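Local structure of Polyphosphate:AMP phosphotransferase (Pseudomonas aeruginosa PAO1, 3CZP) at residues I46-I51 against F150-H155; D263-G268 against L469-D474; V407-A412 against R484-A489. The protein catalyses the magnesium-dependent phosphorylation of AMP to ADP, and less efficiently of GMP to GDP, with inorganic polyphosphate as the phosphate donor. All coordinates share one frame; numbering follows the deposited sequence.

Contact 1 of 3, residues I46-I51 against F150-H155; sequences ILINGI and FKFWFH
F154 O receives two groups from the other strand: I51 N at 2.8 Å, almost in line with the carbonyl, and the CA of G50, whose C-H...O contact measures 3.3 Å. One step back, N49 O accepts F154 N at 2.9 Å and lies level with the edge of the F154 ring, 3.5 Å from its CD2. From here the parallel pairing continues back to I46 and F150, and the bond from N49 N to F152 O is the most bent, 139° at the hydrogen. The two neighbouring strands lie inside the parallel 2-3-1-4-5 sheet of the N-terminal PPK2 domain, and 46-50 leads into GIEGAGKG, a Walker A (P-loop)-like sequence, where K56 NZ returns to G50 O. I46, I48, F150, F152 and F154 share one face of the sheet: CG2 of I46 meets the F152 ring at its edge, 3.9 Å from CD2, while CD1 of I48 reaches CE2 of F154 at 4.0 Å. On the other face W153, its CG anti to the backbone N (chi1 176°), lays its indole over G50, whose CA sits 3.9 Å from the centroid of the six-membered ring in a CH-pi contact. N49 directs OD1 to N109.

Contact 2 of 3, residues D263-G268 against L469-D474; sequences DSLDLG and LVEAND
Van der Waals contact brings L265 and L267 to E471 from different points of the loop. L265 sends CD1 to CB of L469 at 4.1 Å, the two leucine side chains crossing at about a right angle. L267 sets its CD2 against the backbone end of E471, 3.9 Å from CA. Two close carbon-oxygen approaches join them: the other methyl of L265, CD2, lies 3.3 Å from OE2 of E471, and between the two leucines the backbone takes part as well, with D266 O 3.3 Å from CG of E471.

A water makes a polar link: it accepts from D266 N at 2.8 Å and donates to E471 OE2 at 2.7 Å, bridging loop and strand. A bend in the glutamate chain (chi2 81°) folds the carboxylate back toward L265 and this water. Its second oxygen, OE1, forms a salt bridge with K481 of helix 475-496, which probably steadies the negative charge. N473 lies beside L267, its CB 3.6 Å from L267 O, while its ND2 is hydrogen-bonded to OD2 of D414.

Within the loop, D266 OD1 accepts from G268 N at 3.0 Å, on the anti side and 28° out of the carboxylate plane. This closes an Asx turn. D474 N-caps helix 475-496, and its OD2 accepts from both F477 N and L271 N, tying the loop beyond G268 to the helix start. The arrangement is that of a loop shaped by an Asx turn, between helices 260-263 and 273-292, laid against the C-terminal end of strand 467-471, outermost in this chain's parallel sheet with the P-loop NTPase strand order 2-3-1-4-5.

Contact 3 of 3, residues V407-A412 against R484-A489; sequences VKFWLA and RTINDA
Strand segment 407-412 and helix segment 484-489 run in nearly opposite directions, at 158°, with their axes 9.3 Å apart at closest approach. This is the layered alpha/beta packing of a P-loop NTPase-like domain: helix 475-496, coming straight after strand 467-471, turns back across one face of the parallel sheet and packs on strand 404-412, the strand next to 467-471. The backbones come nearest at V407 and I486, whose CA atoms are 6.5 Å apart.

V407 and F409, two residues apart on the strand, point at the helix from the same face, and T485, I486 and A489 answer them from adjoining turns. The F409 ring meets the helix with its rim: CE1 is 3.6 Å from CB of T485, and CZ is 3.9 Å from CG1 of I486, which lies in the plane of the ring. F305 meets the same ring, and V470 packs on F409 as well. T485 turns its methyl to the strand, with CG2 3.7 Å from V407 CG1; its hydroxyl, at the edge of the F409 ring, is hydrogen-bonded to K481 O in the preceding turn of its own helix. I486 also touches L301 of strand 300-307 and L287 of helix 273-292, joining the sheet to that helix. With CG1 of V407 anti to the backbone N (chi1 -173°), the other methyl falls to A489, where the packing is tight: V407 CG2 and A489 CB are only 3.5 Å apart.

How the contacts relate
Contact 1 comes first along the chain and belongs to the N-terminal PPK2 domain. Contact 3 and the strand side of contact 2 belong to the second PPK2 unit, against which loop 263-268 packs; contacts 2 and 3 lie across the centre of the chain, with centres about 54 and 44 Å from that of contact 1. Each domain has its own parallel five-stranded sheet of order 2-3-1-4-5, as expected of a fused repeat. Contacts 2 and 3 interleave in sequence, their centres about 14 Å apart, and share one sheet: strands 404-412 and 467-471 are neighbours, and helix 475-496 follows the latter. The N-terminal domain seems catalytically inactive and may serve dimerization, so AMP phosphorylation is probably the work of the second.

Contact 1 of 3, residues I46-I51 against F150-H155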
loop_
_atom_site.group_PDB
_atom_site.type_symbol
_atom_site.label_atom_id
_atom_site.label_comp_id
_atom_site.label_asym_id
_atom_site.label_seq_id
_atom_site.Cartn_x
_atom_site.Cartn_y
_atom_site.Cartn_z
ATOM N N ILE A 46 13.779 12.182 -8.926
ATOM C CA ILE A 46 15.150 12.660 -8.893
ATOM C C ILE A 46 16.058 11.576 -8.310
ATOM O O ILE A 46 15.872 11.160 -7.208
ATOM C CB ILE A 46 15.290 13.968 -8.034
ATOM C CG1 ILE A 46 14.310 15.086 -8.507
ATOM C CG2 ILE A 46 16.733 14.409 -7.964
ATOM C CD1 ILE A 46 14.167 16.297 -7.472
ATOM N N LEU A 47 16.994 11.092 -9.128
ATOM C CA LEU A 47 18.036 10.140 -8.696
ATOM C C LEU A 47 19.317 10.864 -8.325
ATOM O O LEU A 47 19.749 11.797 -9.003
ATOM C CB LEU A 47 18.298 9.103 -9.758
ATOM C CG LEU A 47 17.100 8.408 -10.461
ATOM C CD1 LEU A 47 17.628 7.320 -11.448
ATOM C CD2 LEU A 47 16.042 7.917 -9.486
ATOM N N ILE A 48 19.909 10.403 -7.235
ATOM C CA ILE A 48 21.068 11.023 -6.590
ATOM C C ILE A 48 22.119 9.952 -6.510
ATOM O O ILE A 48 21.872 8.918 -5.907
ATOM C CB ILE A 48 20.717 11.609 -5.140
ATOM C CG1 ILE A 48 19.579 12.633 -5.252
ATOM C CG2 ILE A 48 21.953 12.141 -4.441
ATOM C CD1 ILE A 48 19.906 13.910 -6.066
ATOM N N ASN A 49 23.248 10.198 -7.172
ATOM C CA ASN A 49 24.323 9.265 -7.345
ATOM C C ASN A 49 25.675 9.976 -7.443
ATOM O O ASN A 49 25.707 11.203 -7.512
ATOM C CB ASN A 49 24.088 8.516 -8.652
ATOM C CG ASN A 49 22.891 7.513 -8.584
ATOM O OD1 ASN A 49 21.815 7.797 -9.127
ATOM N ND2 ASN A 49 23.100 6.346 -7.942
ATOM N N GLY A 50 26.769 9.208 -7.402
ATOM C CA GLY A 50 28.090 9.742 -7.537
ATOM C C GLY A 50 29.101 9.402 -6.460
ATOM O O GLY A 50 28.979 8.409 -5.766
ATOM N N ILE A 51 30.101 10.253 -6.354
ATOM C CA ILE A 51 31.269 9.968 -5.511
ATOM C C ILE A 51 30.919 10.338 -4.070
ATOM O O ILE A 51 30.227 11.334 -3.830
ATOM C CB ILE A 51 32.540 10.737 -6.001
ATOM C CG1 ILE A 51 32.811 10.405 -7.462
ATOM C CG2 ILE A 51 33.766 10.403 -5.152
ATOM C CD1 ILE A 51 32.993 8.880 -7.728
ATOM N N PHE A 150 14.920 13.264 -13.446
ATOM C CA PHE A 150 16.242 13.868 -13.364
ATOM C C PHE A 150 17.235 12.848 -12.805
ATOM O O PHE A 150 16.913 12.155 -11.834
ATOM C CB PHE A 150 16.197 15.049 -12.387
ATOM C CG PHE A 150 15.349 16.198 -12.843
ATOM C CD1 PHE A 150 15.913 17.241 -13.616
ATOM C CD2 PHE A 150 14.018 16.309 -12.438
ATOM C CE1 PHE A 150 15.139 18.327 -13.987
ATOM C CE2 PHE A 150 13.255 17.373 -12.843
ATOM C CZ PHE A 150 13.807 18.375 -13.618
ATOM N N LYS A 151 18.458 12.779 -13.351
ATOM C CA LYS A 151 19.531 11.973 -12.745
ATOM C C LYS A 151 20.811 12.835 -12.518
ATOM O O LYS A 151 21.393 13.369 -13.453
ATOM C CB LYS A 151 19.853 10.755 -13.600
ATOM C CG LYS A 151 18.638 9.974 -14.065
ATOM C CD LYS A 151 19.042 8.759 -14.771
ATOM C CE LYS A 151 18.884 8.900 -16.280
ATOM N NZ LYS A 151 19.411 7.724 -16.782
ATOM N N PHE A 152 21.262 12.910 -11.274
ATOM C CA PHE A 152 22.388 13.728 -10.948
ATOM C C PHE A 152 23.493 12.852 -10.459
ATOM O O PHE A 152 23.316 12.034 -9.534
ATOM C CB PHE A 152 22.056 14.816 -9.907
ATOM C CG PHE A 152 21.093 15.832 -10.374
ATOM C CD1 PHE A 152 21.483 16.888 -11.185
ATOM C CD2 PHE A 152 19.763 15.772 -9.965
ATOM C CE1 PHE A 152 20.544 17.833 -11.591
ATOM C CE2 PHE A 152 18.841 16.743 -10.336
ATOM C CZ PHE A 152 19.210 17.736 -11.150
ATOM N N TRP A 153 24.641 13.045 -11.081
ATOM C CA TRP A 153 25.884 12.451 -10.662
ATOM C C TRP A 153 26.804 13.528 -10.084
ATOM O O TRP A 153 27.330 14.365 -10.801
ATOM C CB TRP A 153 26.563 11.756 -11.859
ATOM C CG TRP A 153 27.940 11.174 -11.531
ATOM C CD1 TRP A 153 29.085 11.855 -11.363
ATOM C CD2 TRP A 153 28.261 9.803 -11.348
ATOM N NE1 TRP A 153 30.112 11.004 -11.037
ATOM C CE2 TRP A 153 29.624 9.729 -11.040
ATOM C CE3 TRP A 153 27.522 8.622 -11.397
ATOM C CZ2 TRP A 153 30.269 8.529 -10.851
ATOM C CZ3 TRP A 153 28.180 7.423 -11.176
ATOM C CH2 TRP A 153 29.513 7.388 -10.915
ATOM N N PHE A 154 26.974 13.481 -8.772
ATOM C CA PHE A 154 27.837 14.359 -8.016
ATOM C C PHE A 154 29.271 13.854 -8.102
ATOM O O PHE A 154 29.561 12.707 -7.691
ATOM C CB PHE A 154 27.377 14.399 -6.552
ATOM C CG PHE A 154 26.057 15.106 -6.365
ATOM C CD1 PHE A 154 26.008 16.422 -5.924
ATOM C CD2 PHE A 154 24.859 14.487 -6.722
ATOM C CE1 PHE A 154 24.800 17.090 -5.823
ATOM C CE2 PHE A 154 23.632 15.156 -6.569
ATOM C CZ PHE A 154 23.609 16.434 -6.132
ATOM N N HIS A 155 30.157 14.677 -8.658
ATOM C CA HIS A 155 31.491 14.232 -8.987
ATOM C C HIS A 155 32.594 14.883 -8.157
ATOM O O HIS A 155 32.533 16.065 -7.864
ATOM C CB HIS A 155 31.806 14.551 -10.443
ATOM C CG HIS A 155 32.995 13.818 -10.941
ATOM N ND1 HIS A 155 33.087 12.443 -10.900
ATOM C CD2 HIS A 155 34.171 14.261 -11.444
ATOM C CE1 HIS A 155 34.252 12.072 -11.394
ATOM N NE2 HIS A 155 34.930 13.158 -11.721
#

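Contact 2 of 3, residues D263-G268 against L469-D474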
loop_
_atom_site.group_PDB
_atom_site.type_symbol
_atom_site.label_atom_id
_atom_site.label_comp_id
_atom_site.label_asym_id
_atom_site.label_seq_id
_atom_site.Cartn_x
_atom_site.Cartn_y
_atom_site.Cartn_z
ATOM N N ASP A 263 -8.103 -18.730 -35.604
ATOM C CA ASP A 263 -8.925 -19.414 -36.595
ATOM C C ASP A 263 -8.540 -20.886 -36.722
ATOM O O ASP A 263 -9.355 -21.716 -37.125
ATOM C CB ASP A 263 -8.812 -18.722 -37.955
ATOM C CG ASP A 263 -9.506 -17.375 -37.983
ATOM O OD1 ASP A 263 -10.571 -17.239 -37.344
ATOM O OD2 ASP A 263 -8.988 -16.451 -38.645
ATOM N N SER A 264 -7.296 -21.205 -36.379
ATOM C CA SER A 264 -6.808 -22.583 -36.467
ATOM C C SER A 264 -7.096 -23.467 -35.241
ATOM O O SER A 264 -6.848 -24.670 -35.285
ATOM C CB SER A 264 -5.321 -22.631 -36.819
ATOM O OG SER A 264 -4.502 -22.425 -35.681
ATOM N N LEU A 265 -7.628 -22.912 -34.157
ATOM C CA LEU A 265 -8.042 -23.766 -33.025
ATOM C C LEU A 265 -9.174 -24.701 -33.382
ATOM O O LEU A 265 -10.075 -24.345 -34.145
ATOM C CB LEU A 265 -8.518 -22.947 -31.832
ATOM C CG LEU A 265 -7.418 -22.198 -31.109
ATOM C CD1 LEU A 265 -8.061 -21.255 -30.115
ATOM C CD2 LEU A 265 -6.526 -23.218 -30.438
ATOM N N ASP A 266 -9.133 -25.872 -32.771
ATOM C CA ASP A 266 -10.196 -26.845 -32.904
ATOM C C ASP A 266 -11.088 -26.719 -31.669
ATOM O O ASP A 266 -10.890 -27.372 -30.637
ATOM C CB ASP A 266 -9.607 -28.234 -33.062
ATOM C CG ASP A 266 -10.652 -29.301 -33.190
ATOM O OD1 ASP A 266 -11.863 -28.967 -33.094
ATOM O OD2 ASP A 266 -10.256 -30.478 -33.355
ATOM N N LEU A 267 -12.109 -25.888 -31.816
ATOM C CA LEU A 267 -13.023 -25.588 -30.728
ATOM C C LEU A 267 -14.109 -26.651 -30.590
ATOM O O LEU A 267 -15.015 -26.502 -29.769
ATOM C CB LEU A 267 -13.672 -24.230 -30.959
ATOM C CG LEU A 267 -12.803 -22.984 -31.049
ATOM C CD1 LEU A 267 -13.702 -21.789 -31.189
ATOM C CD2 LEU A 267 -11.905 -22.843 -29.829
ATOM N N GLY A 268 -14.015 -27.708 -31.406
ATOM C CA GLY A 268 -14.892 -28.883 -31.331
ATOM C C GLY A 268 -14.471 -29.885 -30.259
ATOM O O GLY A 268 -15.154 -30.863 -30.053
ATOM N N LEU A 469 -3.626 -21.076 -25.421
ATOM C CA LEU A 469 -4.942 -20.877 -25.933
ATOM C C LEU A 469 -5.804 -22.074 -25.476
ATOM O O LEU A 469 -5.515 -23.227 -25.815
ATOM C CB LEU A 469 -4.904 -20.713 -27.483
ATOM C CG LEU A 469 -3.898 -19.687 -28.040
ATOM C CD1 LEU A 469 -3.721 -19.802 -29.554
ATOM C CD2 LEU A 469 -4.212 -18.221 -27.614
ATOM N N VAL A 470 -6.849 -21.788 -24.701
ATOM C CA VAL A 470 -7.728 -22.826 -24.187
ATOM C C VAL A 470 -8.999 -22.882 -25.043
ATOM O O VAL A 470 -9.693 -21.903 -25.183
ATOM C CB VAL A 470 -8.046 -22.588 -22.692
ATOM C CG1 VAL A 470 -8.904 -23.742 -22.134
ATOM C CG2 VAL A 470 -6.743 -22.409 -21.875
ATOM N N GLU A 471 -9.246 -24.013 -25.667
ATOM C CA GLU A 471 -10.478 -24.254 -26.458
ATOM C C GLU A 471 -11.585 -24.422 -25.425
ATOM O O GLU A 471 -11.625 -25.425 -24.710
ATOM C CB GLU A 471 -10.351 -25.523 -27.303
ATOM C CG GLU A 471 -9.260 -25.524 -28.377
ATOM C CD GLU A 471 -7.853 -25.830 -27.841
ATOM O OE1 GLU A 471 -7.636 -25.920 -26.612
ATOM O OE2 GLU A 471 -6.962 -25.953 -28.682
ATOM N N ALA A 472 -12.443 -23.418 -25.293
ATOM C CA ALA A 472 -13.279 -23.278 -24.085
ATOM C C ALA A 472 -14.772 -23.471 -24.295
ATOM O O ALA A 472 -15.550 -23.381 -23.348
ATOM C CB ALA A 472 -12.987 -21.917 -23.423
ATOM N N ASN A 473 -15.184 -23.832 -25.512
ATOM C CA ASN A 473 -16.584 -24.134 -25.785
ATOM C C ASN A 473 -17.166 -25.220 -24.849
ATOM O O ASN A 473 -18.357 -25.199 -24.569
ATOM C CB ASN A 473 -16.787 -24.615 -27.239
ATOM C CG ASN A 473 -16.917 -23.481 -28.248
ATOM O OD1 ASN A 473 -16.720 -22.329 -27.914
ATOM N ND2 ASN A 473 -17.245 -23.832 -29.526
ATOM N N ASP A 474 -16.321 -26.192 -24.476
ATOM C CA ASP A 474 -16.643 -27.256 -23.531
ATOM C C ASP A 474 -15.924 -26.942 -22.244
ATOM O O ASP A 474 -14.689 -27.003 -22.175
ATOM C CB ASP A 474 -16.186 -28.645 -24.043
ATOM C CG ASP A 474 -16.543 -29.770 -23.069
ATOM O OD1 ASP A 474 -17.729 -29.909 -22.740
ATOM O OD2 ASP A 474 -15.651 -30.501 -22.594
HETATM O O HOH W 1 -6.785 -26.552 -31.355
#

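Contact 3 of 3, residues V407-A412 against R484-A489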
loop_
_atom_site.group_PDB
_atom_site.type_symbol
_atom_site.label_atom_id
_atom_site.label_comp_id
_atom_site.label_asym_id
_atom_site.label_seq_id
_atom_site.Cartn_x
_atom_site.Cartn_y
_atom_site.Cartn_z
ATOM N N VAL A 407 2.033 -18.372 -15.953
ATOM C CA VAL A 407 1.155 -19.110 -16.853
ATOM C C VAL A 407 0.057 -18.160 -17.346
ATOM O O VAL A 407 -0.474 -17.398 -16.552
ATOM C CB VAL A 407 0.621 -20.365 -16.126
ATOM C CG1 VAL A 407 -0.150 -21.215 -17.079
ATOM C CG2 VAL A 407 1.853 -21.231 -15.590
ATOM N N LYS A 408 -0.249 -18.167 -18.647
ATOM C CA LYS A 408 -1.193 -17.219 -19.256
ATOM C C LYS A 408 -2.237 -17.934 -20.130
ATOM O O LYS A 408 -1.886 -18.658 -21.055
ATOM C CB LYS A 408 -0.411 -16.234 -20.150
ATOM C CG LYS A 408 0.531 -15.287 -19.415
ATOM C CD LYS A 408 1.142 -14.276 -20.381
ATOM C CE LYS A 408 2.178 -14.864 -21.321
ATOM N NZ LYS A 408 3.009 -13.814 -22.112
ATOM N N PHE A 409 -3.515 -17.711 -19.854
ATOM C CA PHE A 409 -4.600 -18.401 -20.544
ATOM C C PHE A 409 -5.478 -17.427 -21.334
ATOM O O PHE A 409 -5.955 -16.434 -20.799
ATOM C CB PHE A 409 -5.486 -19.163 -19.518
ATOM C CG PHE A 409 -4.753 -20.267 -18.736
ATOM C CD1 PHE A 409 -4.394 -21.470 -19.348
ATOM C CD2 PHE A 409 -4.419 -20.089 -17.414
ATOM C CE1 PHE A 409 -3.732 -22.432 -18.668
ATOM C CE2 PHE A 409 -3.772 -21.087 -16.722
ATOM C CZ PHE A 409 -3.426 -22.248 -17.346
ATOM N N TRP A 410 -5.737 -17.753 -22.592
ATOM C CA TRP A 410 -6.764 -17.120 -23.356
ATOM C C TRP A 410 -7.810 -18.165 -23.575
ATOM O O TRP A 410 -7.577 -19.124 -24.292
ATOM C CB TRP A 410 -6.274 -16.607 -24.724
ATOM C CG TRP A 410 -7.414 -16.096 -25.497
ATOM C CD1 TRP A 410 -8.135 -16.765 -26.477
ATOM C CD2 TRP A 410 -8.094 -14.848 -25.291
ATOM N NE1 TRP A 410 -9.201 -15.971 -26.902
ATOM C CE2 TRP A 410 -9.196 -14.803 -26.199
ATOM C CE3 TRP A 410 -7.888 -13.770 -24.424
ATOM C CZ2 TRP A 410 -10.064 -13.717 -26.266
ATOM C CZ3 TRP A 410 -8.772 -12.678 -24.498
ATOM C CH2 TRP A 410 -9.838 -12.661 -25.395
ATOM N N LEU A 411 -8.952 -17.992 -22.928
ATOM C CA LEU A 411 -10.059 -18.922 -23.098
ATOM C C LEU A 411 -10.871 -18.493 -24.313
ATOM O O LEU A 411 -11.497 -17.426 -24.330
ATOM C CB LEU A 411 -10.950 -19.026 -21.847
ATOM C CG LEU A 411 -10.530 -20.093 -20.820
ATOM C CD1 LEU A 411 -9.126 -19.895 -20.311
ATOM C CD2 LEU A 411 -11.562 -20.078 -19.645
ATOM N N ALA A 412 -10.875 -19.361 -25.319
ATOM C CA ALA A 412 -11.496 -19.052 -26.602
ATOM C C ALA A 412 -12.834 -19.788 -26.734
ATOM O O ALA A 412 -12.914 -20.988 -26.490
ATOM C CB ALA A 412 -10.536 -19.411 -27.745
ATOM N N ARG A 484 -3.938 -28.756 -16.033
ATOM C CA ARG A 484 -2.777 -29.502 -16.549
ATOM C C ARG A 484 -1.602 -28.586 -16.931
ATOM O O ARG A 484 -0.453 -28.926 -16.699
ATOM C CB ARG A 484 -3.154 -30.305 -17.737
ATOM C CG ARG A 484 -2.123 -31.333 -18.149
ATOM C CD ARG A 484 -2.646 -32.135 -19.317
ATOM N NE ARG A 484 -3.624 -33.156 -18.966
ATOM C CZ ARG A 484 -4.891 -33.218 -19.407
ATOM N NH1 ARG A 484 -5.658 -34.235 -19.048
ATOM N NH2 ARG A 484 -5.417 -32.243 -20.160
ATOM N N THR A 485 -1.919 -27.439 -17.525
ATOM C CA THR A 485 -0.917 -26.464 -17.909
ATOM C C THR A 485 -0.170 -25.881 -16.722
ATOM O O THR A 485 1.078 -25.751 -16.740
ATOM C CB THR A 485 -1.513 -25.299 -18.698
ATOM O OG1 THR A 485 -2.205 -25.779 -19.857
ATOM C CG2 THR A 485 -0.384 -24.322 -19.129
ATOM N N ILE A 486 -0.914 -25.453 -15.723
ATOM C CA ILE A 486 -0.309 -25.002 -14.489
ATOM C C ILE A 486 0.677 -26.050 -13.978
ATOM O O ILE A 486 1.829 -25.741 -13.757
ATOM C CB ILE A 486 -1.363 -24.634 -13.427
ATOM C CG1 ILE A 486 -2.119 -23.364 -13.874
ATOM C CG2 ILE A 486 -0.747 -24.349 -12.064
ATOM C CD1 ILE A 486 -3.321 -23.113 -13.020
ATOM N N ASN A 487 0.211 -27.285 -13.829
ATOM C CA ASN A 487 1.010 -28.388 -13.352
ATOM C C ASN A 487 2.225 -28.664 -14.228
ATOM O O ASN A 487 3.317 -28.881 -13.698
ATOM C CB ASN A 487 0.152 -29.680 -13.281
ATOM C CG ASN A 487 -0.958 -29.623 -12.191
ATOM O OD1 ASN A 487 -0.870 -28.847 -11.244
ATOM N ND2 ASN A 487 -1.985 -30.477 -12.326
ATOM N N ASP A 488 2.036 -28.702 -15.558
ATOM C CA ASP A 488 3.200 -28.869 -16.486
ATOM C C ASP A 488 4.242 -27.739 -16.248
ATOM O O ASP A 488 5.449 -27.984 -16.269
ATOM C CB ASP A 488 2.787 -28.811 -17.972
ATOM C CG ASP A 488 1.992 -30.002 -18.425
ATOM O OD1 ASP A 488 1.932 -31.022 -17.698
ATOM O OD2 ASP A 488 1.426 -29.908 -19.550
ATOM N N ALA A 489 3.764 -26.505 -16.054
ATOM C CA ALA A 489 4.656 -25.347 -15.854
ATOM C C ALA A 489 5.475 -25.419 -14.545
ATOM O O ALA A 489 6.660 -25.118 -14.532
ATOM C CB ALA A 489 3.885 -24.006 -15.965
#